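Local coordinates for type C neurotoxin (Clostridium botulinum, PDB 3PME), which is the receptor-binding domain of a botulinum C/D mosaic neurotoxin and probably attaches the toxin to neuronal membranes through ganglioside or phosphatidylethanolamine, at residues N36-N41 against W227-K232; I77-T82 against G135-W140; G107-I112 against F125-S130; M192-D197 against S407-W412. One frame throughout, in Å; residues are numbered along the deposited sequence.

From the N terminus, the loop 36-41 opens interaction 1, which closes only at 227-232, where the lectin-like half meets the trefoil half. Within that span, interaction 2 joins the end of strand 68-77 and helix 79-82 to the turn 135-140, and interaction 3, the base of the hairpin 108-114/120-126, lies inside interaction 2 in turn. Interaction 4 starts on strand 193-201, after interactions 2 and 3 have closed but before 227-232, and ends at 407-412, so it crosses interaction 1. Interactions 1 and 4 therefore tie the two halves together, while 2 and 3 lie within the lectin-like half, interaction 2 also touching 227-232 and 407-412.

Interaction 1 of 4, residues N36-N41 against W227-K232; sequences NTIYTN and WGNPLK
The hydroxyl of Y39 donates to the carbonyl of G228, with OH and O 2.6 Å apart. The C=O...O angle of 155° and the position of OH in the carbonyl plane indicate a well-directed bond, and G228 O itself lies at the edge of the phenol ring, near its plane. The same ring is covered on one face by P230: its CG sits 4.2 Å from the ring centroid and 27° off the normal, which meets the geometry of a CH-pi contact. P230 CD reaches the phenol end of the ring, 3.5 Å from Y39 CZ. Bond at the edge and proline over the face together restrict how the ring can turn.

I38 comes in beside it, mostly through CG2. With CG1 beside the backbone N (chi1 -56°), this methyl is thrown anti to that N and touches both P230 CD, at 3.7 Å, and the amide oxygen of N229, CG2 to OD1 3.5 Å; CD1 also rests against OD1. These are van der Waals contacts, a methyl having no polar hydrogen to offer. N229 OD1 is satisfied by W140 NE1, and its ND2 donates to D409.

The two segments are loops without regular structure, and four of the five touching residues are buried. This mixed polar and apolar seam belongs to the interface between the concanavalin-like and trefoil halves of the clostridial neurotoxin receptor-binding domain.

Interaction 2 of 4, residues I77-T82 against G135-W140; sequences ISKDLT and GYTNKW
The backbones come closest at S78 and N138, whose CA atoms are 4.6 Å apart, where the end of strand 68-77 passes into helix 79-82 and meets a type II beta turn running from Y136 to K139. One direct backbone bond links them, from N138 N to I77 O at 2.8 Å, but its N-H...O angle of 127° marks it as weak. A water supplements it: it accepts from I77 N and donates to Y136 O and K139 O, so it bridges the strand end to both limbs of the turn.

Among the side chains, T137 is the chief wedge. Its chi1 of -61° sets OG1 beside the backbone N and turns CG2 anti to it; CG2 packs 3.6 Å from K79 CA at the start of the helix, and OG1 lies 3.5 Å from T82 CG2. The two threonine side chains thus meet at an angle, methyl against hydroxyl. T82 OG1 itself turns back to S78 O at 2.8 Å, approaching from 43° above the carbonyl plane, and T82 N gives S78 O a second bond. S78 OG caps the helix by accepting from L81 N, and is also held by N190 and M192. OD1 of N138 comes within 3.8 Å of S78 CA, yet the polar atoms of this amide are bound to K76 and D409.

Chemically, then, the direct side-chain contact is van der Waals, often a carbon against an oxygen. Its polar coupling rests on one weak backbone bond and one three-bonded water, while the buried side-chain polar groups are satisfied largely by neighbours, including D409 of the trefoil half.

Interaction 3 of 4, residues G107-I112 against F125-S130; sequences GNIEWI and FDYSES
G107 presents its carbonyl to the tight bend that follows F125: G107 O accepts from S128 N at 3.2 Å, in the carbonyl plane, and more weakly from Y127 N. The same oxygen stands 3.3 Å above the plane of the Y127 ring, offset toward the rim. Y127 takes this position through chi1 of 70°, which places CG between the backbone N and the carbonyl carbon and brings one face of the ring against the G107 carbonyl. The bend is closed on its own side by an Asx motif, E129 N to D126 OD1 at 2.9 Å.

At N108 the side chain leans over the partner strand, bringing OD1 to 3.1 Å from D126 CA, and N108 CA makes a C-H...O contact with F125 O, at 3.2 Å.

I109 forms the antiparallel hydrogen-bonded pair with F125: I109 N to F125 O and F125 N to I109 O are both 2.9 Å, the second straighter at 165°. Its two branches divide their work. CG1 runs alongside F125, 4.0 Å from CB, while CG2 lies 3.8 Å from Y127 CD2, the two side chains being roughly perpendicular.

This is the base of the hairpin 108-114/120-126. I109 packs onto I104 in strand 100-105, and Y127 reaches I77 and hydrogen-bonds T82, so the hairpin and strand 100-105 are set against strands 68-77 and 141-148, both of which I109 also touches.

Interaction 4 of 4, residues M192-D197 against S407-W412; sequences MLWIRD and SRDPGW
D409, the first residue of the second segment to approach W194, brings OD2 to 4.3 Å from the ring atom CH2, in an oblique approach. That oxygen has other duties: it accepts from G411 N at 2.8 Å (N-H...O 153°), closing an Asx turn, and it forms a salt bridge with K76. D409 is thus a buried carboxylate with several donors, a setting likely to stabilise its charge.

P410 is the second residue of the type I turn from D409 to W412. Its CG touches the six-membered part of the indole, 3.9 Å from W194 CZ2, the two side chains crossing at about a right angle. The proline carbonyl lies beside the methionine, P410 O to M192 SD 3.8 Å, and the M192 CE methyl is close to the same oxygen. A bend in the methionine chain at chi3 (68°) lets sulfur and methyl lie together against it.

G411 lies at the rim of the indole, where its N is near the ring plane and 3.8 Å from W194 CH2. No hydrogen bond crosses between the segments, so contact here is by shape, with the polar bonds fastening the turn itself.

On the other side of the seam, W194 stands on strand 193-201 and M192 immediately precedes it. That strand lies between strands 42-45 and 68-77, and both side chains touch K44 of strand 42-45, while the turn follows strand 403-406 of the trefoil half.

Interaction 1 of 4, residues N36-N41 against W227-K232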
# COMPACT_ATOMS: atom_id res chain seq x y z
N ASN A 36 13.18 -4.83 -8.14
CA ASN A 36 12.24 -4.26 -9.09
C ASN A 36 11.14 -5.25 -9.43
O ASN A 36 10.92 -5.60 -10.59
CB ASN A 36 12.99 -3.84 -10.36
CG ASN A 36 12.11 -3.07 -11.33
OD1 ASN A 36 10.97 -2.75 -11.02
ND2 ASN A 36 12.65 -2.78 -12.50
N THR A 37 10.45 -5.73 -8.40
CA THR A 37 9.37 -6.69 -8.63
C THR A 37 7.98 -6.05 -8.58
O THR A 37 7.08 -6.46 -9.33
CB THR A 37 9.45 -7.88 -7.66
OG1 THR A 37 9.28 -7.44 -6.31
CG2 THR A 37 10.80 -8.58 -7.80
N ILE A 38 7.81 -5.05 -7.72
CA ILE A 38 6.53 -4.34 -7.60
C ILE A 38 6.72 -2.87 -7.98
O ILE A 38 5.96 -2.32 -8.79
CB ILE A 38 5.99 -4.40 -6.16
CG1 ILE A 38 5.84 -5.86 -5.70
CG2 ILE A 38 4.66 -3.65 -6.05
CD1 ILE A 38 5.49 -6.00 -4.23
N TYR A 39 7.72 -2.24 -7.38
CA TYR A 39 8.10 -0.86 -7.66
C TYR A 39 9.53 -0.83 -8.18
O TYR A 39 10.36 -1.65 -7.77
CB TYR A 39 8.01 0.00 -6.39
CG TYR A 39 6.61 0.41 -6.03
CD1 TYR A 39 6.02 1.53 -6.62
CD2 TYR A 39 5.85 -0.32 -5.12
CE1 TYR A 39 4.73 1.91 -6.31
CE2 TYR A 39 4.57 0.06 -4.79
CZ TYR A 39 4.01 1.18 -5.38
OH TYR A 39 2.73 1.57 -5.08
N THR A 40 9.82 0.14 -9.04
CA THR A 40 11.13 0.24 -9.68
C THR A 40 12.32 0.10 -8.74
O THR A 40 13.24 -0.65 -9.02
CB THR A 40 11.26 1.55 -10.46
OG1 THR A 40 10.28 1.59 -11.50
CG2 THR A 40 12.64 1.67 -11.07
N ASN A 41 12.28 0.82 -7.63
CA ASN A 41 13.42 0.87 -6.73
C ASN A 41 13.26 -0.06 -5.53
O ASN A 41 13.79 0.21 -4.44
CB ASN A 41 13.67 2.31 -6.27
CG ASN A 41 13.94 3.24 -7.43
OD1 ASN A 41 14.66 2.88 -8.37
ND2 ASN A 41 13.38 4.45 -7.38
N TRP A 227 -2.84 -3.45 -0.63
CA TRP A 227 -1.52 -3.51 0.01
C TRP A 227 -0.66 -2.29 -0.31
O TRP A 227 0.45 -2.17 0.20
CB TRP A 227 -0.77 -4.74 -0.51
CG TRP A 227 -1.63 -5.96 -0.51
CD1 TRP A 227 -2.13 -6.61 -1.61
CD2 TRP A 227 -2.10 -6.68 0.63
NE1 TRP A 227 -2.89 -7.68 -1.21
CE2 TRP A 227 -2.89 -7.75 0.16
CE3 TRP A 227 -1.95 -6.50 2.01
CZ2 TRP A 227 -3.51 -8.65 1.02
CZ3 TRP A 227 -2.56 -7.40 2.87
CH2 TRP A 227 -3.34 -8.46 2.37
N GLY A 228 -1.14 -1.40 -1.17
CA GLY A 228 -0.33 -0.29 -1.65
C GLY A 228 0.50 -0.55 -2.91
O GLY A 228 1.32 0.29 -3.30
N ASN A 229 0.30 -1.70 -3.54
CA ASN A 229 0.94 -2.00 -4.82
C ASN A 229 0.17 -1.27 -5.93
O ASN A 229 -1.01 -0.96 -5.78
CB ASN A 229 0.84 -3.50 -5.15
CG ASN A 229 1.36 -4.39 -4.05
OD1 ASN A 229 2.42 -4.15 -3.47
ND2 ASN A 229 0.63 -5.47 -3.78
N PRO A 230 0.82 -1.05 -7.09
CA PRO A 230 0.05 -0.51 -8.22
C PRO A 230 -1.09 -1.44 -8.62
O PRO A 230 -0.90 -2.66 -8.70
CB PRO A 230 1.09 -0.44 -9.34
CG PRO A 230 2.40 -0.23 -8.58
CD PRO A 230 2.26 -1.13 -7.39
N LEU A 231 -2.26 -0.85 -8.85
CA LEU A 231 -3.42 -1.57 -9.37
C LEU A 231 -3.17 -1.82 -10.84
O LEU A 231 -2.61 -0.96 -11.53
CB LEU A 231 -4.68 -0.74 -9.15
CG LEU A 231 -6.00 -1.51 -9.21
CD1 LEU A 231 -6.19 -2.32 -7.92
CD2 LEU A 231 -7.15 -0.55 -9.41
N LYS A 232 -3.55 -3.00 -11.33
CA LYS A 232 -3.28 -3.37 -12.72
C LYS A 232 -4.52 -3.89 -13.41
O LYS A 232 -5.37 -4.54 -12.80
CB LYS A 232 -2.21 -4.46 -12.78
CG LYS A 232 -0.84 -4.04 -12.25
CD LYS A 232 0.11 -5.23 -12.12
CE LYS A 232 -0.34 -6.17 -11.00
NZ LYS A 232 0.65 -7.27 -10.75

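Interaction 2 of 4, residues I77-T82 against G135-W140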
# COMPACT_ATOMS: atom_id res chain seq x y z
N ILE A 77 5.84 -5.63 5.07
CA ILE A 77 6.26 -6.78 5.86
C ILE A 77 5.16 -7.86 5.84
O ILE A 77 4.03 -7.60 6.20
CB ILE A 77 6.60 -6.37 7.31
CG1 ILE A 77 7.62 -5.23 7.31
CG2 ILE A 77 7.16 -7.55 8.09
CD1 ILE A 77 7.62 -4.43 8.60
N SER A 78 5.51 -9.06 5.39
CA SER A 78 4.51 -10.12 5.24
C SER A 78 3.75 -10.42 6.53
O SER A 78 4.23 -10.15 7.63
CB SER A 78 5.15 -11.40 4.69
OG SER A 78 5.85 -12.11 5.70
N LYS A 79 2.56 -10.97 6.38
CA LYS A 79 1.76 -11.35 7.53
C LYS A 79 2.50 -12.33 8.45
O LYS A 79 2.50 -12.16 9.67
CB LYS A 79 0.42 -11.95 7.08
CG LYS A 79 -0.39 -12.55 8.22
CD LYS A 79 -1.76 -13.08 7.76
CE LYS A 79 -1.62 -14.15 6.70
NZ LYS A 79 -2.93 -14.78 6.35
N ASP A 80 3.12 -13.35 7.87
CA ASP A 80 3.79 -14.36 8.70
C ASP A 80 4.98 -13.80 9.47
O ASP A 80 5.26 -14.24 10.58
CB ASP A 80 4.20 -15.59 7.88
CG ASP A 80 3.03 -16.51 7.56
OD1 ASP A 80 1.87 -16.08 7.71
OD2 ASP A 80 3.27 -17.67 7.15
N LEU A 81 5.68 -12.83 8.88
CA LEU A 81 6.81 -12.21 9.57
C LEU A 81 6.28 -11.28 10.65
O LEU A 81 6.82 -11.22 11.75
CB LEU A 81 7.69 -11.46 8.58
CG LEU A 81 8.97 -10.84 9.12
CD1 LEU A 81 9.70 -11.84 9.99
CD2 LEU A 81 9.84 -10.41 7.95
N THR A 82 5.20 -10.57 10.34
CA THR A 82 4.58 -9.63 11.27
C THR A 82 4.03 -10.35 12.51
O THR A 82 4.13 -9.84 13.63
CB THR A 82 3.43 -8.86 10.59
OG1 THR A 82 3.97 -8.10 9.50
CG2 THR A 82 2.72 -7.93 11.57
N GLY A 135 -4.55 -1.92 10.49
CA GLY A 135 -3.11 -1.74 10.59
C GLY A 135 -2.39 -1.83 9.26
O GLY A 135 -3.01 -1.78 8.20
N TYR A 136 -1.07 -2.01 9.32
CA TYR A 136 -0.23 -1.99 8.13
C TYR A 136 0.41 -3.34 7.80
O TYR A 136 1.38 -3.39 7.04
CB TYR A 136 0.91 -0.97 8.30
CG TYR A 136 0.48 0.43 8.67
CD1 TYR A 136 0.25 1.39 7.70
CD2 TYR A 136 0.33 0.79 10.01
CE1 TYR A 136 -0.13 2.69 8.05
CE2 TYR A 136 -0.05 2.07 10.37
CZ TYR A 136 -0.28 3.01 9.39
OH TYR A 136 -0.66 4.28 9.77
N THR A 137 -0.11 -4.43 8.35
CA THR A 137 0.44 -5.74 8.03
C THR A 137 0.39 -5.98 6.51
O THR A 137 -0.67 -5.89 5.90
CB THR A 137 -0.31 -6.87 8.76
OG1 THR A 137 -0.19 -6.68 10.18
CG2 THR A 137 0.31 -8.21 8.39
N ASN A 138 1.55 -6.27 5.93
CA ASN A 138 1.74 -6.48 4.49
C ASN A 138 1.33 -5.32 3.60
O ASN A 138 1.06 -5.51 2.40
CB ASN A 138 1.04 -7.77 4.01
CG ASN A 138 1.57 -8.24 2.67
OD1 ASN A 138 2.79 -8.26 2.46
ND2 ASN A 138 0.67 -8.66 1.77
N LYS A 139 1.29 -4.11 4.16
CA LYS A 139 0.98 -2.92 3.39
C LYS A 139 2.23 -2.06 3.30
O LYS A 139 2.98 -1.96 4.27
CB LYS A 139 -0.14 -2.11 4.05
CG LYS A 139 -1.45 -2.85 4.12
CD LYS A 139 -2.55 -1.99 4.70
CE LYS A 139 -3.83 -2.81 4.83
NZ LYS A 139 -4.81 -2.12 5.71
N TRP A 140 2.49 -1.47 2.14
CA TRP A 140 3.59 -0.51 2.04
C TRP A 140 3.30 0.68 2.94
O TRP A 140 2.24 1.28 2.84
CB TRP A 140 3.69 0.02 0.63
CG TRP A 140 4.20 -0.94 -0.40
CD1 TRP A 140 3.47 -1.66 -1.31
CD2 TRP A 140 5.57 -1.27 -0.65
NE1 TRP A 140 4.30 -2.40 -2.11
CE2 TRP A 140 5.60 -2.17 -1.74
CE3 TRP A 140 6.78 -0.87 -0.08
CZ2 TRP A 140 6.79 -2.71 -2.24
CZ3 TRP A 140 7.96 -1.39 -0.58
CH2 TRP A 140 7.95 -2.29 -1.65
O HOH W 1 3.94 -3.74 6.12

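Interaction 3 of 4, residues G107-I112 against F125-S130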
# COMPACT_ATOMS: atom_id res chain seq x y z
N GLY A 107 5.70 -7.52 15.44
CA GLY A 107 4.77 -6.63 14.77
C GLY A 107 5.06 -5.15 14.96
O GLY A 107 4.21 -4.31 14.72
N ASN A 108 6.28 -4.86 15.40
CA ASN A 108 6.76 -3.49 15.53
C ASN A 108 7.97 -3.29 14.63
O ASN A 108 8.72 -4.24 14.40
CB ASN A 108 7.19 -3.18 16.97
CG ASN A 108 6.02 -3.17 17.95
OD1 ASN A 108 5.45 -2.12 18.23
ND2 ASN A 108 5.68 -4.34 18.47
N ILE A 109 8.17 -2.08 14.13
CA ILE A 109 9.48 -1.71 13.60
C ILE A 109 10.21 -0.90 14.65
O ILE A 109 9.60 -0.11 15.38
CB ILE A 109 9.43 -0.93 12.26
CG1 ILE A 109 8.58 0.32 12.38
CG2 ILE A 109 8.94 -1.81 11.13
CD1 ILE A 109 8.89 1.34 11.30
N GLU A 110 11.52 -1.11 14.74
CA GLU A 110 12.33 -0.46 15.77
C GLU A 110 13.63 0.06 15.19
O GLU A 110 14.38 -0.68 14.54
CB GLU A 110 12.61 -1.43 16.92
CG GLU A 110 13.31 -0.75 18.11
CD GLU A 110 13.46 -1.67 19.32
OE1 GLU A 110 13.28 -2.90 19.18
OE2 GLU A 110 13.78 -1.16 20.42
N TRP A 111 13.89 1.34 15.42
CA TRP A 111 15.13 1.98 14.98
C TRP A 111 16.00 2.19 16.20
O TRP A 111 15.55 2.76 17.19
CB TRP A 111 14.83 3.31 14.31
CG TRP A 111 16.04 4.19 14.09
CD1 TRP A 111 16.56 5.10 14.97
CD2 TRP A 111 16.86 4.25 12.92
NE1 TRP A 111 17.66 5.72 14.42
CE2 TRP A 111 17.86 5.22 13.16
CE3 TRP A 111 16.84 3.59 11.70
CZ2 TRP A 111 18.84 5.53 12.22
CZ3 TRP A 111 17.81 3.91 10.75
CH2 TRP A 111 18.79 4.87 11.02
N ILE A 112 17.23 1.73 16.11
CA ILE A 112 18.13 1.70 17.26
C ILE A 112 19.39 2.49 16.95
O ILE A 112 19.97 2.34 15.88
CB ILE A 112 18.51 0.25 17.59
CG1 ILE A 112 17.29 -0.53 18.09
CG2 ILE A 112 19.66 0.20 18.62
CD1 ILE A 112 17.07 -0.41 19.57
N PHE A 125 7.55 1.53 16.58
CA PHE A 125 6.22 1.78 16.04
C PHE A 125 5.49 0.46 15.81
O PHE A 125 5.98 -0.43 15.09
CB PHE A 125 6.32 2.56 14.73
CG PHE A 125 5.00 2.82 14.07
CD1 PHE A 125 4.08 3.69 14.64
CD2 PHE A 125 4.66 2.18 12.88
CE1 PHE A 125 2.86 3.93 14.03
CE2 PHE A 125 3.42 2.41 12.27
CZ PHE A 125 2.53 3.28 12.85
N ASP A 126 4.32 0.33 16.42
CA ASP A 126 3.47 -0.84 16.25
C ASP A 126 2.69 -0.71 14.94
O ASP A 126 1.63 -0.10 14.90
CB ASP A 126 2.52 -0.95 17.44
CG ASP A 126 1.60 -2.16 17.37
OD1 ASP A 126 1.62 -2.88 16.35
OD2 ASP A 126 0.86 -2.39 18.35
N TYR A 127 3.22 -1.31 13.88
CA TYR A 127 2.56 -1.19 12.59
C TYR A 127 1.49 -2.27 12.44
O TYR A 127 0.61 -2.13 11.60
CB TYR A 127 3.57 -1.25 11.43
CG TYR A 127 4.18 -2.61 11.27
CD1 TYR A 127 3.55 -3.58 10.49
CD2 TYR A 127 5.37 -2.95 11.89
CE1 TYR A 127 4.09 -4.85 10.34
CE2 TYR A 127 5.91 -4.22 11.76
CZ TYR A 127 5.27 -5.16 10.98
OH TYR A 127 5.82 -6.40 10.87
N SER A 128 1.54 -3.30 13.27
CA SER A 128 0.63 -4.45 13.13
C SER A 128 -0.76 -4.20 13.71
O SER A 128 -1.77 -4.55 13.10
CB SER A 128 1.23 -5.69 13.80
OG SER A 128 0.34 -6.80 13.71
N GLU A 129 -0.80 -3.61 14.90
CA GLU A 129 -2.06 -3.48 15.64
C GLU A 129 -2.79 -4.82 15.74
O GLU A 129 -3.99 -4.91 15.44
CB GLU A 129 -2.95 -2.43 14.98
CG GLU A 129 -2.34 -1.04 14.96
CD GLU A 129 -3.17 -0.06 14.15
OE1 GLU A 129 -4.39 -0.28 14.02
OE2 GLU A 129 -2.59 0.92 13.65
N SER A 130 -2.07 -5.85 16.17
CA SER A 130 -2.62 -7.20 16.30
C SER A 130 -3.19 -7.75 15.00
O SER A 130 -4.26 -8.36 14.97
CB SER A 130 -3.70 -7.25 17.40
OG SER A 130 -3.14 -6.94 18.66

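Interaction 4 of 4, residues M192-D197 against S407-W412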
# COMPACT_ATOMS: atom_id res chain seq x y z
N MET A 192 8.83 -12.74 4.72
CA MET A 192 9.52 -11.95 3.72
C MET A 192 9.15 -10.48 3.91
O MET A 192 8.17 -10.17 4.57
CB MET A 192 9.13 -12.42 2.31
CG MET A 192 7.66 -12.15 1.95
SD MET A 192 7.10 -13.07 0.50
CE MET A 192 7.15 -14.74 1.14
N LEU A 193 9.94 -9.60 3.33
CA LEU A 193 9.61 -8.18 3.32
C LEU A 193 10.19 -7.51 2.10
O LEU A 193 11.11 -8.05 1.46
CB LEU A 193 10.12 -7.49 4.59
CG LEU A 193 11.64 -7.37 4.77
CD1 LEU A 193 12.18 -6.12 4.12
CD2 LEU A 193 11.99 -7.37 6.24
N TRP A 194 9.67 -6.33 1.80
CA TRP A 194 10.12 -5.53 0.67
C TRP A 194 10.47 -4.16 1.20
O TRP A 194 9.80 -3.66 2.11
CB TRP A 194 9.00 -5.36 -0.37
CG TRP A 194 8.51 -6.60 -1.05
CD1 TRP A 194 8.79 -6.98 -2.33
CD2 TRP A 194 7.61 -7.60 -0.52
NE1 TRP A 194 8.14 -8.16 -2.62
CE2 TRP A 194 7.41 -8.56 -1.53
CE3 TRP A 194 6.96 -7.76 0.71
CZ2 TRP A 194 6.59 -9.68 -1.36
CZ3 TRP A 194 6.15 -8.88 0.89
CH2 TRP A 194 5.97 -9.83 -0.15
N ILE A 195 11.49 -3.55 0.61
CA ILE A 195 11.84 -2.16 0.89
C ILE A 195 11.91 -1.45 -0.46
O ILE A 195 12.28 -2.06 -1.46
CB ILE A 195 13.19 -2.07 1.61
CG1 ILE A 195 13.03 -2.58 3.05
CG2 ILE A 195 13.73 -0.63 1.62
CD1 ILE A 195 14.35 -2.82 3.76
N ARG A 196 11.57 -0.17 -0.50
CA ARG A 196 11.82 0.60 -1.71
C ARG A 196 12.27 2.02 -1.42
O ARG A 196 11.98 2.57 -0.36
CB ARG A 196 10.60 0.61 -2.64
CG ARG A 196 9.51 1.61 -2.25
CD ARG A 196 8.41 1.52 -3.29
NE ARG A 196 7.51 2.66 -3.33
CZ ARG A 196 6.32 2.69 -2.74
NH1 ARG A 196 5.90 1.65 -2.03
NH2 ARG A 196 5.55 3.75 -2.88
N ASP A 197 12.96 2.61 -2.38
CA ASP A 197 13.37 4.01 -2.35
C ASP A 197 14.18 4.34 -1.09
O ASP A 197 13.93 5.33 -0.41
CB ASP A 197 12.16 4.93 -2.51
CG ASP A 197 11.48 4.77 -3.86
OD1 ASP A 197 12.07 5.18 -4.87
OD2 ASP A 197 10.36 4.23 -3.89
N SER A 407 -5.68 -7.94 -3.90
CA SER A 407 -5.00 -8.94 -4.73
C SER A 407 -4.49 -10.08 -3.85
O SER A 407 -4.22 -9.90 -2.65
CB SER A 407 -3.83 -8.29 -5.45
OG SER A 407 -2.99 -7.64 -4.49
N ARG A 408 -4.34 -11.26 -4.45
CA ARG A 408 -3.63 -12.34 -3.78
C ARG A 408 -2.15 -12.01 -3.85
O ARG A 408 -1.52 -12.08 -4.90
CB ARG A 408 -3.96 -13.69 -4.42
CG ARG A 408 -5.43 -14.02 -4.26
CD ARG A 408 -5.72 -15.46 -4.64
NE ARG A 408 -5.23 -16.40 -3.63
CZ ARG A 408 -6.02 -17.11 -2.83
NH1 ARG A 408 -7.34 -17.01 -2.93
NH2 ARG A 408 -5.49 -17.93 -1.94
N ASP A 409 -1.61 -11.60 -2.71
CA ASP A 409 -0.26 -11.07 -2.64
C ASP A 409 0.60 -12.08 -1.87
O ASP A 409 0.13 -12.68 -0.91
CB ASP A 409 -0.30 -9.71 -1.93
CG ASP A 409 1.06 -9.04 -1.83
OD1 ASP A 409 1.40 -8.19 -2.69
OD2 ASP A 409 1.79 -9.38 -0.89
N PRO A 410 1.86 -12.28 -2.28
CA PRO A 410 2.69 -13.31 -1.64
C PRO A 410 2.98 -13.02 -0.16
O PRO A 410 3.37 -13.92 0.58
CB PRO A 410 3.99 -13.30 -2.45
CG PRO A 410 4.01 -11.98 -3.13
CD PRO A 410 2.57 -11.61 -3.38
N GLY A 411 2.77 -11.77 0.26
CA GLY A 411 2.97 -11.38 1.65
C GLY A 411 1.77 -11.64 2.55
O GLY A 411 1.77 -11.33 3.74
N TRP A 412 0.73 -12.25 2.00
CA TRP A 412 -0.46 -12.55 2.77
C TRP A 412 -1.09 -13.83 2.20
O TRP A 412 -1.78 -13.81 1.18
CB TRP A 412 -1.46 -11.38 2.76
CG TRP A 412 -2.64 -11.60 3.66
CD1 TRP A 412 -3.67 -12.49 3.46
CD2 TRP A 412 -2.94 -10.92 4.89
NE1 TRP A 412 -4.58 -12.40 4.49
CE2 TRP A 412 -4.15 -11.45 5.38
CE3 TRP A 412 -2.29 -9.92 5.63
CZ2 TRP A 412 -4.73 -11.01 6.57
CZ3 TRP A 412 -2.87 -9.48 6.81
CH2 TRP A 412 -4.07 -10.02 7.27